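Local coordinates for protein beta-carbonic anhydrase (Methanothermobacter thermautotrophicus, PDB 1G5C) that probably catalyses the reversible hydration of carbon dioxide to bicarbonate, as a zinc-dependent carbonic anhydrase of the beta class, at residues A71-I74 with G78-E81; I82-H87 with E130-G135; G153-I158 with R162-Y167. One frame throughout, in Å; residues are numbered along the deposited sequence.

Interaction 1: residues A71-I74 with G78-E81; sequences AVAI and GDNE. Unlike the reference sequence in segment 78-81: Asp79 (reference Val).
Asp79 N donates to the carbonyl oxygen of Ala73. The N to O distance is 3.1 Å. The N-H points almost straight at its acceptor, at 166°. The donor is tilted 35° out of the carbonyl plane of Ala73. Donor and acceptor are six positions apart in the chain, so the bond closes the turn that ends the helix.

The Asp79 side chain starts out over the same oxygen. Its CB lies 3.4 Å from Ala73 O. From there CG lies beside the backbone N of Asp79, anti to the carbonyl carbon (chi1 -74°). One of the carboxylate oxygens is modelled too near the Ala73 methyl, so the exact pose of the group is doubtful. Asp79 also departs from the reference sequence, which has Val at this position.

Ile74 meets the Asp79 carbonyl oxygen with both branches, CG2 and CG1. CG2 of Ile74 is 3.5 Å from Asp79 O and CG1 of Ile74 is 3.7 Å from it. The oxygen thus faces both arms of the isoleucine at once. Farther out, Ile74 CG1 is 4.3 Å from Asp79 CB.

Gly78 sets up the geometry. It is the first residue to leave helical angles, and its positive phi reverses the chain so that Asp79 N can look back at Ala73 O. This is a helix C-terminus ended by a glycine at the C' position with positive phi.

The turn lies at the C-terminal end of helix 64-77. Ala73 packs on Met33 of the second subunit, and Ile74 O accepts a bond from Arg103 of that subunit. Beyond the turn the chain enters strand 81-87, between strands 27-32 and 150-156.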
ATOM      1  N   ALA A  71      -5.491  -8.735   5.059  1.00 12.57           N
ATOM      2  CA  ALA A  71      -5.441  -9.940   5.896  1.00 15.13           C
ATOM      3  C   ALA A  71      -4.176  -9.890   6.781  1.00 17.51           C
ATOM      4  O   ALA A  71      -4.215 -10.275   7.956  1.00 18.10           O
ATOM      5  CB  ALA A  71      -5.420 -11.196   5.021  1.00 15.99           C
ATOM      6  N   VAL A  72      -3.056  -9.441   6.212  1.00 14.94           N
ATOM      7  CA  VAL A  72      -1.840  -9.328   7.005  1.00 16.72           C
ATOM      8  C   VAL A  72      -2.109  -8.363   8.150  1.00 16.97           C
ATOM      9  O   VAL A  72      -1.766  -8.636   9.300  1.00 20.45           O
ATOM     10  CB  VAL A  72      -0.647  -8.792   6.166  1.00 19.37           C
ATOM     11  CG1 VAL A  72       0.492  -8.302   7.096  1.00 13.01           C
ATOM     12  CG2 VAL A  72      -0.124  -9.905   5.251  1.00 19.08           C
ATOM     13  N   ALA A  73      -2.754  -7.243   7.833  1.00 19.17           N
ATOM     14  CA  ALA A  73      -3.061  -6.244   8.840  1.00 16.84           C
ATOM     15  C   ALA A  73      -3.945  -6.841   9.945  1.00 19.12           C
ATOM     16  O   ALA A  73      -3.748  -6.564  11.130  1.00 17.58           O
ATOM     17  CB  ALA A  73      -3.748  -5.074   8.194  1.00 11.48           C
ATOM     18  N   ILE A  74      -4.915  -7.665   9.555  1.00 17.71           N
ATOM     19  CA  ILE A  74      -5.819  -8.281  10.524  1.00 15.13           C
ATOM     20  C   ILE A  74      -5.160  -9.347  11.410  1.00 16.29           C
ATOM     21  O   ILE A  74      -5.192  -9.254  12.637  1.00 15.42           O
ATOM     22  CB  ILE A  74      -7.036  -8.931   9.812  1.00 15.32           C
ATOM     23  CG1 ILE A  74      -7.840  -7.860   9.056  1.00 14.58           C
ATOM     24  CG2 ILE A  74      -7.925  -9.614  10.831  1.00 20.02           C
ATOM     25  CD1 ILE A  74      -8.881  -8.409   8.082  1.00  9.67           C
ATOM     26  N   GLY A  78      -3.518  -7.189  14.367  1.00 22.37           N
ATOM     27  CA  GLY A  78      -4.742  -6.984  15.126  1.00 22.13           C
ATOM     28  C   GLY A  78      -5.786  -6.010  14.587  1.00 21.08           C
ATOM     29  O   GLY A  78      -6.636  -5.536  15.340  1.00 19.17           O
ATOM     30  N   ASP A  79      -5.748  -5.694  13.298  1.00 20.40           N
ATOM     31  CA  ASP A  79      -6.746  -4.773  12.752  1.00 19.89           C
ATOM     32  C   ASP A  79      -8.143  -5.360  12.837  1.00 15.96           C
ATOM     33  O   ASP A  79      -8.365  -6.529  12.495  1.00 15.88           O
ATOM     34  CB  ASP A  79      -6.408  -4.428  11.303  1.00 22.25           C
ATOM     35  CG  ASP A  79      -5.243  -3.482  11.214  1.00 28.63           C
ATOM     36  OD1 ASP A  79      -4.622  -3.381  10.142  1.00 41.15           O
ATOM     37  OD2 ASP A  79      -4.952  -2.825  12.229  1.00 34.82           O
ATOM     38  N   ASN A  80      -9.082  -4.552  13.303  1.00 16.21           N
ATOM     39  CA  ASN A  80     -10.453  -5.018  13.438  1.00 18.82           C
ATOM     40  C   ASN A  80     -11.411  -4.047  12.772  1.00 17.97           C
ATOM     41  O   ASN A  80     -12.619  -4.171  12.904  1.00 16.71           O
ATOM     42  CB  ASN A  80     -10.812  -5.221  14.928  1.00 19.37           C
ATOM     43  CG  ASN A  80     -10.715  -3.948  15.743  1.00 24.65           C
ATOM     44  OD1 ASN A  80     -10.899  -2.845  15.228  1.00 24.84           O
ATOM     45  ND2 ASN A  80     -10.438  -4.098  17.041  1.00 29.08           N
ATOM     46  N   GLU A  81     -10.861  -3.081  12.044  1.00 19.25           N
ATOM     47  CA  GLU A  81     -11.684  -2.110  11.333  1.00 19.31           C
ATOM     48  C   GLU A  81     -10.982  -1.658  10.058  1.00 20.37           C
ATOM     49  O   GLU A  81      -9.829  -1.213  10.088  1.00 17.39           O
ATOM     50  CB  GLU A  81     -11.971  -0.895  12.224  1.00 20.46           C
ATOM     51  CG  GLU A  81     -12.784   0.213  11.552  1.00 24.41           C
ATOM     52  CD  GLU A  81     -13.402   1.176  12.560  1.00 32.32           C
ATOM     53  OE1 GLU A  81     -12.792   1.390  13.634  1.00 33.28           O
ATOM     54  OE2 GLU A  81     -14.495   1.722  12.285  1.00 35.84           O
TER

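Interaction 2: residues I82-H87 with E130-G135; sequences IIIVGH and ENVIEG. With ZN (zinc ion), chain G.
Val132 and Ile84 each press on the bare backbone of a glycine across this contact, a reciprocal fit that lets helix and strand come close. It is helix-on-sheet packing within a beta-alpha-beta crossover: strand 81-87 leads through several helices to helix 128-141, and then to the neighbouring parallel strand 150-156. The two segment axes approach to 8.4 Å and run nearly antiparallel, at 165°.

The CG2 methyl of Val132 lies 3.6 Å from Gly86 N and 3.7 Å from Gly86 CA. In return, Ile84 sends its CD1 tip to the helix backbone, 3.4 Å from Gly135 C. The two side chains also meet each other, Ile84 CG2 against Val132 CG1 at 4.2 Å. No hydrogen bond crosses; the interface is buried and apolar. Val136 and Leu139 of the same helix extend it along Ile84.

His87 ends the strand and turns away from the helix. Cys32 and Cys90 complete the protein ligands of the zinc ion. His87 NE2 binds the zinc ion at 2.1 Å, with water 1 at 2.0 Å from the metal and in plane with the imidazole at its edge.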
ATOM      1  N   ILE A  82     -11.683  -1.772   8.941  1.00 18.46           N
ATOM      2  CA  ILE A  82     -11.129  -1.374   7.653  1.00 17.08           C
ATOM      3  C   ILE A  82     -12.027  -0.299   7.054  1.00 18.19           C
ATOM      4  O   ILE A  82     -13.259  -0.420   7.102  1.00 18.15           O
ATOM      5  CB  ILE A  82     -11.095  -2.567   6.663  1.00 17.90           C
ATOM      6  CG1 ILE A  82     -10.232  -3.694   7.225  1.00 18.59           C
ATOM      7  CG2 ILE A  82     -10.569  -2.095   5.302  1.00 13.82           C
ATOM      8  CD1 ILE A  82     -10.286  -4.969   6.401  1.00 20.85           C
ATOM      9  N   ILE A  83     -11.416   0.740   6.491  1.00 14.36           N
ATOM     10  CA  ILE A  83     -12.164   1.828   5.867  1.00 13.30           C
ATOM     11  C   ILE A  83     -11.647   2.077   4.459  1.00 13.47           C
ATOM     12  O   ILE A  83     -10.475   2.448   4.268  1.00 12.26           O
ATOM     13  CB  ILE A  83     -12.024   3.178   6.647  1.00 12.43           C
ATOM     14  CG1 ILE A  83     -12.466   3.014   8.096  1.00 15.80           C
ATOM     15  CG2 ILE A  83     -12.885   4.251   5.982  1.00 13.73           C
ATOM     16  CD1 ILE A  83     -12.225   4.271   8.970  1.00 18.80           C
ATOM     17  N   ILE A  84     -12.497   1.851   3.465  1.00 10.90           N
ATOM     18  CA  ILE A  84     -12.087   2.132   2.103  1.00 10.85           C
ATOM     19  C   ILE A  84     -12.468   3.591   1.915  1.00 14.75           C
ATOM     20  O   ILE A  84     -13.577   3.997   2.311  1.00 15.23           O
ATOM     21  CB  ILE A  84     -12.853   1.274   1.070  1.00 14.81           C
ATOM     22  CG1 ILE A  84     -12.527  -0.213   1.277  1.00 14.50           C
ATOM     23  CG2 ILE A  84     -12.499   1.745  -0.352  1.00 11.00           C
ATOM     24  CD1 ILE A  84     -13.359  -1.185   0.401  1.00 13.82           C
ATOM     25  N   VAL A  85     -11.552   4.390   1.365  1.00 10.18           N
ATOM     26  CA  VAL A  85     -11.835   5.797   1.112  1.00  9.57           C
ATOM     27  C   VAL A  85     -11.596   6.139  -0.364  1.00 14.31           C
ATOM     28  O   VAL A  85     -10.447   6.199  -0.843  1.00 12.70           O
ATOM     29  CB  VAL A  85     -10.962   6.742   1.991  1.00 13.45           C
ATOM     30  CG1 VAL A  85     -11.348   8.206   1.727  1.00 10.96           C
ATOM     31  CG2 VAL A  85     -11.149   6.417   3.466  1.00  9.68           C
ATOM     32  N   GLY A  86     -12.688   6.308  -1.108  1.00 11.13           N
ATOM     33  CA  GLY A  86     -12.539   6.706  -2.494  1.00 10.69           C
ATOM     34  C   GLY A  86     -12.514   8.222  -2.488  1.00 12.82           C
ATOM     35  O   GLY A  86     -12.631   8.835  -1.421  1.00 13.23           O
ATOM     36  N   HIS A  87     -12.369   8.851  -3.649  1.00 11.93           N
ATOM     37  CA  HIS A  87     -12.356  10.306  -3.669  1.00 14.78           C
ATOM     38  C   HIS A  87     -12.937  10.815  -4.973  1.00 15.31           C
ATOM     39  O   HIS A  87     -12.922  10.117  -5.979  1.00 14.28           O
ATOM     40  CB  HIS A  87     -10.923  10.839  -3.511  1.00 10.80           C
ATOM     41  CG  HIS A  87     -10.033  10.502  -4.663  1.00 13.08           C
ATOM     42  ND1 HIS A  87      -9.866  11.348  -5.745  1.00 14.51           N
ATOM     43  CD2 HIS A  87      -9.303   9.400  -4.933  1.00 13.01           C
ATOM     44  CE1 HIS A  87      -9.075  10.770  -6.626  1.00 12.20           C
ATOM     45  NE2 HIS A  87      -8.711   9.586  -6.166  1.00 11.36           N
ATOM     46  N   GLU A 130     -19.659   3.824  -6.541  1.00 20.78           N
ATOM     47  CA  GLU A 130     -19.964   2.415  -6.741  1.00 21.86           C
ATOM     48  C   GLU A 130     -18.713   1.557  -6.559  1.00 19.75           C
ATOM     49  O   GLU A 130     -18.783   0.417  -6.097  1.00 16.85           O
ATOM     50  CB  GLU A 130     -20.574   2.183  -8.128  1.00 25.70           C
ATOM     51  CG  GLU A 130     -19.837   2.847  -9.269  1.00 35.21           C
ATOM     52  CD  GLU A 130     -20.607   2.761 -10.587  1.00 40.69           C
ATOM     53  OE1 GLU A 130     -20.489   1.730 -11.286  1.00 44.04           O
ATOM     54  OE2 GLU A 130     -21.342   3.719 -10.909  1.00 40.26           O
ATOM     55  N   ASN A 131     -17.563   2.095  -6.934  1.00 18.45           N
ATOM     56  CA  ASN A 131     -16.319   1.343  -6.750  1.00 18.32           C
ATOM     57  C   ASN A 131     -16.081   1.085  -5.262  1.00 15.11           C
ATOM     58  O   ASN A 131     -15.648  -0.006  -4.875  1.00 18.79           O
ATOM     59  CB  ASN A 131     -15.146   2.115  -7.335  1.00 18.79           C
ATOM     60  CG  ASN A 131     -13.848   1.405  -7.123  1.00 23.20           C
ATOM     61  OD1 ASN A 131     -13.697   0.257  -7.526  1.00 21.97           O
ATOM     62  ND2 ASN A 131     -12.895   2.078  -6.476  1.00 17.74           N
ATOM     63  N   VAL A 132     -16.365   2.080  -4.420  1.00 15.58           N
ATOM     64  CA  VAL A 132     -16.200   1.914  -2.981  1.00 15.19           C
ATOM     65  C   VAL A 132     -17.155   0.833  -2.414  1.00 18.09           C
ATOM     66  O   VAL A 132     -16.739  -0.061  -1.661  1.00 16.50           O
ATOM     67  CB  VAL A 132     -16.448   3.239  -2.226  1.00 17.36           C
ATOM     68  CG1 VAL A 132     -16.529   2.963  -0.724  1.00 18.33           C
ATOM     69  CG2 VAL A 132     -15.309   4.237  -2.500  1.00 16.65           C
ATOM     70  N   ILE A 133     -18.435   0.930  -2.763  1.00 19.61           N
ATOM     71  CA  ILE A 133     -19.433  -0.027  -2.308  1.00 16.94           C
ATOM     72  C   ILE A 133     -19.026  -1.419  -2.762  1.00 17.97           C
ATOM     73  O   ILE A 133     -19.137  -2.387  -2.016  1.00 21.21           O
ATOM     74  CB  ILE A 133     -20.834   0.305  -2.888  1.00 20.59           C
ATOM     75  CG1 ILE A 133     -21.345   1.620  -2.293  1.00 20.66           C
ATOM     76  CG2 ILE A 133     -21.826  -0.831  -2.568  1.00 21.62           C
ATOM     77  CD1 ILE A 133     -21.512   1.569  -0.801  1.00 22.16           C
ATOM     78  N   GLU A 134     -18.560  -1.519  -3.998  1.00 18.65           N
ATOM     79  CA  GLU A 134     -18.129  -2.797  -4.547  1.00 20.30           C
ATOM     80  C   GLU A 134     -16.940  -3.338  -3.732  1.00 20.03           C
ATOM     81  O   GLU A 134     -16.852  -4.538  -3.464  1.00 17.81           O
ATOM     82  CB  GLU A 134     -17.715  -2.602  -6.008  1.00 24.90           C
ATOM     83  CG  GLU A 134     -17.158  -3.845  -6.684  1.00 34.99           C
ATOM     84  CD  GLU A 134     -18.114  -5.028  -6.608  1.00 38.25           C
ATOM     85  OE1 GLU A 134     -19.334  -4.826  -6.813  1.00 39.79           O
ATOM     86  OE2 GLU A 134     -17.644  -6.157  -6.353  1.00 42.73           O
ATOM     87  N   GLY A 135     -16.023  -2.451  -3.345  1.00 16.61           N
ATOM     88  CA  GLY A 135     -14.875  -2.887  -2.564  1.00 13.27           C
ATOM     89  C   GLY A 135     -15.327  -3.403  -1.215  1.00 15.13           C
ATOM     90  O   GLY A 135     -14.794  -4.379  -0.695  1.00 14.47           O
TER
HETATM   91 ZN    ZN G1001      -7.996   8.180  -7.526  1.00 17.03          ZN
HETATM   92  O   HOH W   1      -7.106   9.555  -8.725  1.00 15.71           O

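Interaction 3: residues G153-I158 with R162-Y167; sequences GLIIDI and RLKPLY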
ATOM      1  N   GLY A 153     -17.230   2.169   4.070  1.00 17.15           N
ATOM      2  CA  GLY A 153     -16.929   2.758   2.783  1.00 16.15           C
ATOM      3  C   GLY A 153     -17.247   4.236   2.837  1.00 18.48           C
ATOM      4  O   GLY A 153     -18.341   4.621   3.252  1.00 15.25           O
ATOM      5  N   LEU A 154     -16.291   5.063   2.414  1.00 16.18           N
ATOM      6  CA  LEU A 154     -16.454   6.507   2.432  1.00 14.52           C
ATOM      7  C   LEU A 154     -15.904   7.065   1.146  1.00 17.23           C
ATOM      8  O   LEU A 154     -15.130   6.406   0.453  1.00 16.38           O
ATOM      9  CB  LEU A 154     -15.635   7.141   3.578  1.00 15.37           C
ATOM     10  CG  LEU A 154     -15.783   6.652   5.020  1.00 14.70           C
ATOM     11  CD1 LEU A 154     -14.805   7.407   5.923  1.00 15.88           C
ATOM     12  CD2 LEU A 154     -17.200   6.862   5.484  1.00 15.59           C
ATOM     13  N   ILE A 155     -16.325   8.282   0.822  1.00 13.79           N
ATOM     14  CA  ILE A 155     -15.769   8.966  -0.319  1.00 16.16           C
ATOM     15  C   ILE A 155     -15.421  10.369   0.180  1.00 17.18           C
ATOM     16  O   ILE A 155     -16.219  11.006   0.889  1.00 16.56           O
ATOM     17  CB  ILE A 155     -16.729   9.038  -1.518  1.00 17.44           C
ATOM     18  CG1 ILE A 155     -15.998   9.713  -2.683  1.00 18.42           C
ATOM     19  CG2 ILE A 155     -17.987   9.795  -1.156  1.00 15.21           C
ATOM     20  CD1 ILE A 155     -16.678   9.562  -4.035  1.00 17.35           C
ATOM     21  N   ILE A 156     -14.223  10.836  -0.157  1.00 15.45           N
ATOM     22  CA  ILE A 156     -13.788  12.159   0.271  1.00 15.85           C
ATOM     23  C   ILE A 156     -13.755  13.152  -0.898  1.00 14.81           C
ATOM     24  O   ILE A 156     -13.393  12.783  -2.011  1.00 14.07           O
ATOM     25  CB  ILE A 156     -12.361  12.092   0.918  1.00 16.09           C
ATOM     26  CG1 ILE A 156     -12.006  13.438   1.553  1.00 18.46           C
ATOM     27  CG2 ILE A 156     -11.296  11.728  -0.147  1.00 12.51           C
ATOM     28  CD1 ILE A 156     -10.697  13.389   2.395  1.00 19.82           C
ATOM     29  N   ASP A 157     -14.152  14.400  -0.640  1.00 14.48           N
ATOM     30  CA  ASP A 157     -14.092  15.455  -1.658  1.00 14.60           C
ATOM     31  C   ASP A 157     -12.596  15.754  -1.801  1.00 16.27           C
ATOM     32  O   ASP A 157     -11.960  16.189  -0.844  1.00 16.94           O
ATOM     33  CB  ASP A 157     -14.825  16.715  -1.175  1.00 16.67           C
ATOM     34  CG  ASP A 157     -14.821  17.830  -2.219  1.00 22.10           C
ATOM     35  OD1 ASP A 157     -13.722  18.263  -2.658  1.00 21.74           O
ATOM     36  OD2 ASP A 157     -15.919  18.275  -2.608  1.00 26.43           O
ATOM     37  N   ILE A 158     -12.040  15.545  -2.990  1.00 16.99           N
ATOM     38  CA  ILE A 158     -10.615  15.735  -3.192  1.00 19.32           C
ATOM     39  C   ILE A 158     -10.083  17.164  -2.987  1.00 20.77           C
ATOM     40  O   ILE A 158      -8.880  17.369  -2.778  1.00 21.47           O
ATOM     41  CB  ILE A 158     -10.195  15.177  -4.587  1.00 17.67           C
ATOM     42  CG1 ILE A 158      -8.673  14.956  -4.635  1.00 17.15           C
ATOM     43  CG2 ILE A 158     -10.652  16.118  -5.713  1.00 16.63           C
ATOM     44  CD1 ILE A 158      -8.149  13.949  -3.599  1.00 12.10           C
ATOM     45  N   ARG A 162     -13.823  16.926   2.860  1.00 16.38           N
ATOM     46  CA  ARG A 162     -15.071  16.532   3.516  1.00 17.69           C
ATOM     47  C   ARG A 162     -15.418  15.086   3.174  1.00 14.35           C
ATOM     48  O   ARG A 162     -15.373  14.696   2.016  1.00 15.14           O
ATOM     49  CB  ARG A 162     -16.214  17.464   3.092  1.00 16.80           C
ATOM     50  CG  ARG A 162     -17.487  17.294   3.923  1.00 20.40           C
ATOM     51  CD  ARG A 162     -18.566  18.278   3.467  1.00 23.75           C
ATOM     52  NE  ARG A 162     -19.002  18.001   2.100  1.00 25.84           N
ATOM     53  CZ  ARG A 162     -19.882  17.059   1.758  1.00 26.67           C
ATOM     54  NH1 ARG A 162     -20.442  16.286   2.680  1.00 25.23           N
ATOM     55  NH2 ARG A 162     -20.194  16.881   0.484  1.00 26.48           N
ATOM     56  N   LEU A 163     -15.747  14.297   4.195  1.00 16.59           N
ATOM     57  CA  LEU A 163     -16.102  12.887   4.019  1.00 17.41           C
ATOM     58  C   LEU A 163     -17.600  12.664   3.889  1.00 17.85           C
ATOM     59  O   LEU A 163     -18.386  13.269   4.601  1.00 19.17           O
ATOM     60  CB  LEU A 163     -15.614  12.057   5.218  1.00 14.27           C
ATOM     61  CG  LEU A 163     -14.102  11.979   5.429  1.00 18.33           C
ATOM     62  CD1 LEU A 163     -13.791  11.436   6.836  1.00 17.53           C
ATOM     63  CD2 LEU A 163     -13.491  11.095   4.343  1.00 15.84           C
ATOM     64  N   LYS A 164     -17.979  11.773   2.981  1.00 20.05           N
ATOM     65  CA  LYS A 164     -19.371  11.407   2.785  1.00 17.56           C
ATOM     66  C   LYS A 164     -19.444   9.892   3.001  1.00 17.00           C
ATOM     67  O   LYS A 164     -18.757   9.134   2.334  1.00 15.07           O
ATOM     68  CB  LYS A 164     -19.825  11.761   1.371  1.00 20.04           C
ATOM     69  CG  LYS A 164     -21.177  11.156   1.014  1.00 17.17           C
ATOM     70  CD  LYS A 164     -21.542  11.404  -0.437  1.00 18.49           C
ATOM     71  CE  LYS A 164     -22.913  10.769  -0.783  1.00 22.31           C
ATOM     72  NZ  LYS A 164     -23.258  10.963  -2.224  1.00 22.81           N
ATOM     73  N   PRO A 165     -20.247   9.436   3.967  1.00 16.88           N
ATOM     74  CA  PRO A 165     -20.293   7.985   4.150  1.00 20.25           C
ATOM     75  C   PRO A 165     -21.132   7.281   3.088  1.00 19.74           C
ATOM     76  O   PRO A 165     -22.181   7.785   2.693  1.00 21.88           O
ATOM     77  CB  PRO A 165     -20.854   7.828   5.571  1.00 19.49           C
ATOM     78  CG  PRO A 165     -21.717   9.033   5.730  1.00 25.14           C
ATOM     79  CD  PRO A 165     -20.926  10.145   5.069  1.00 18.33           C
ATOM     80  N   LEU A 166     -20.643   6.135   2.608  1.00 19.28           N
ATOM     81  CA  LEU A 166     -21.354   5.346   1.601  1.00 18.82           C
ATOM     82  C   LEU A 166     -21.913   4.091   2.256  1.00 20.64           C
ATOM     83  O   LEU A 166     -22.989   3.614   1.903  1.00 19.59           O
ATOM     84  CB  LEU A 166     -20.423   4.967   0.443  1.00 20.50           C
ATOM     85  CG  LEU A 166     -19.949   6.183  -0.380  1.00 24.85           C
ATOM     86  CD1 LEU A 166     -18.994   5.754  -1.479  1.00 18.73           C
ATOM     87  CD2 LEU A 166     -21.176   6.888  -0.986  1.00 19.84           C
ATOM     88  N   TYR A 167     -21.168   3.552   3.212  1.00 20.27           N
ATOM     89  CA  TYR A 167     -21.602   2.367   3.924  1.00 21.20           C
ATOM     90  C   TYR A 167     -20.960   2.335   5.284  1.00 21.15           C
ATOM     91  O   TYR A 167     -19.745   2.448   5.418  1.00 19.96           O
ATOM     92  CB  TYR A 167     -21.248   1.094   3.158  1.00 22.11           C
ATOM     93  CG  TYR A 167     -21.573  -0.168   3.936  1.00 26.76           C
ATOM     94  CD1 TYR A 167     -20.671  -0.683   4.869  1.00 27.75           C
ATOM     95  CD2 TYR A 167     -22.808  -0.808   3.790  1.00 29.58           C
ATOM     96  CE1 TYR A 167     -20.985  -1.793   5.647  1.00 29.11           C
ATOM     97  CE2 TYR A 167     -23.134  -1.923   4.564  1.00 29.84           C
ATOM     98  CZ  TYR A 167     -22.219  -2.407   5.486  1.00 30.67           C
ATOM     99  OH  TYR A 167     -22.533  -3.498   6.259  1.00 31.71           O
TER
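Gly153 faces two residues of segment 162-167, Leu166 and Tyr167. Its N-H bonds to Tyr167 O in the carbonyl plane, on a lone pair, with an N-H...O angle of 173°. Its own oxygen accepts twice. Leu166 N reaches Gly153 O at 2.8 Å and Tyr167 N reaches Gly153 O at 3.0 Å, both from the same face of its plane. This is a classic beta bulge, and it shifts the register by one.

Leu154 comes next, in a non-hydrogen-bonded pair with Pro165. Its CD2 lies over the start of the proline, 3.6 Å from Pro165 CA, and the two side chains cross obliquely. Leu154 CD1 also touches Leu163 CD2.

Ile155 returns to a hydrogen-bonded pair. Ile155 N and Lys164 O are 3.0 Å apart, and Lys164 N donates in turn to Ile155 O. On the face of Ile155 and Lys164, CG2 of Ile155 lies 3.7 Å from Lys164 CB, the two side chains running alongside each other. The lysine chain is fully extended and carries NZ to a salt bridge with Glu129. Leu166 CD1 closes over Ile155 CB at 4.0 Å, and Leu166 itself rests on Val132 and Ile133 of helix 128-141.

Ile156 points to the face of Leu154, where CD2 of Leu163 meets its CB at 3.7 Å. Leu163 has CG anti to its carbonyl carbon (chi1 -64°), and from there the methyl crosses toward the isoleucine.

Past the last strand pair, Asp157 N bonds to Arg162 O at 2.9 Å. Asp157 OD1 accepts from the N-H groups of Asn159 and Thr160, in the connection between the strands. The whole is a bulged antiparallel beta hairpin, which adds an antiparallel edge strand to the otherwise parallel sheet of this carbonic anhydrase chain.

From the N terminus, interaction 1 comes first and closes the turn that ends helix 64-77. The chain continues directly into strand 81-87, where interaction 2 opens. It closes a loop of 42 residues, just over half of them helical, when helix 128-141 returns to the sheet. Interaction 3 follows as a hairpin with three residues between its segments. The three lie in series, and none nests or crosses. Ile74 of interaction 1 packs on Ile82 of interaction 2. Interactions 2 and 3 lie on neighbouring strands, 81-87 and 150-156, and meet through probable backbone hydrogen bonds of Gly86 with Leu154 and Ile156. Together they tie both helices and the hairpin to strand 81-87.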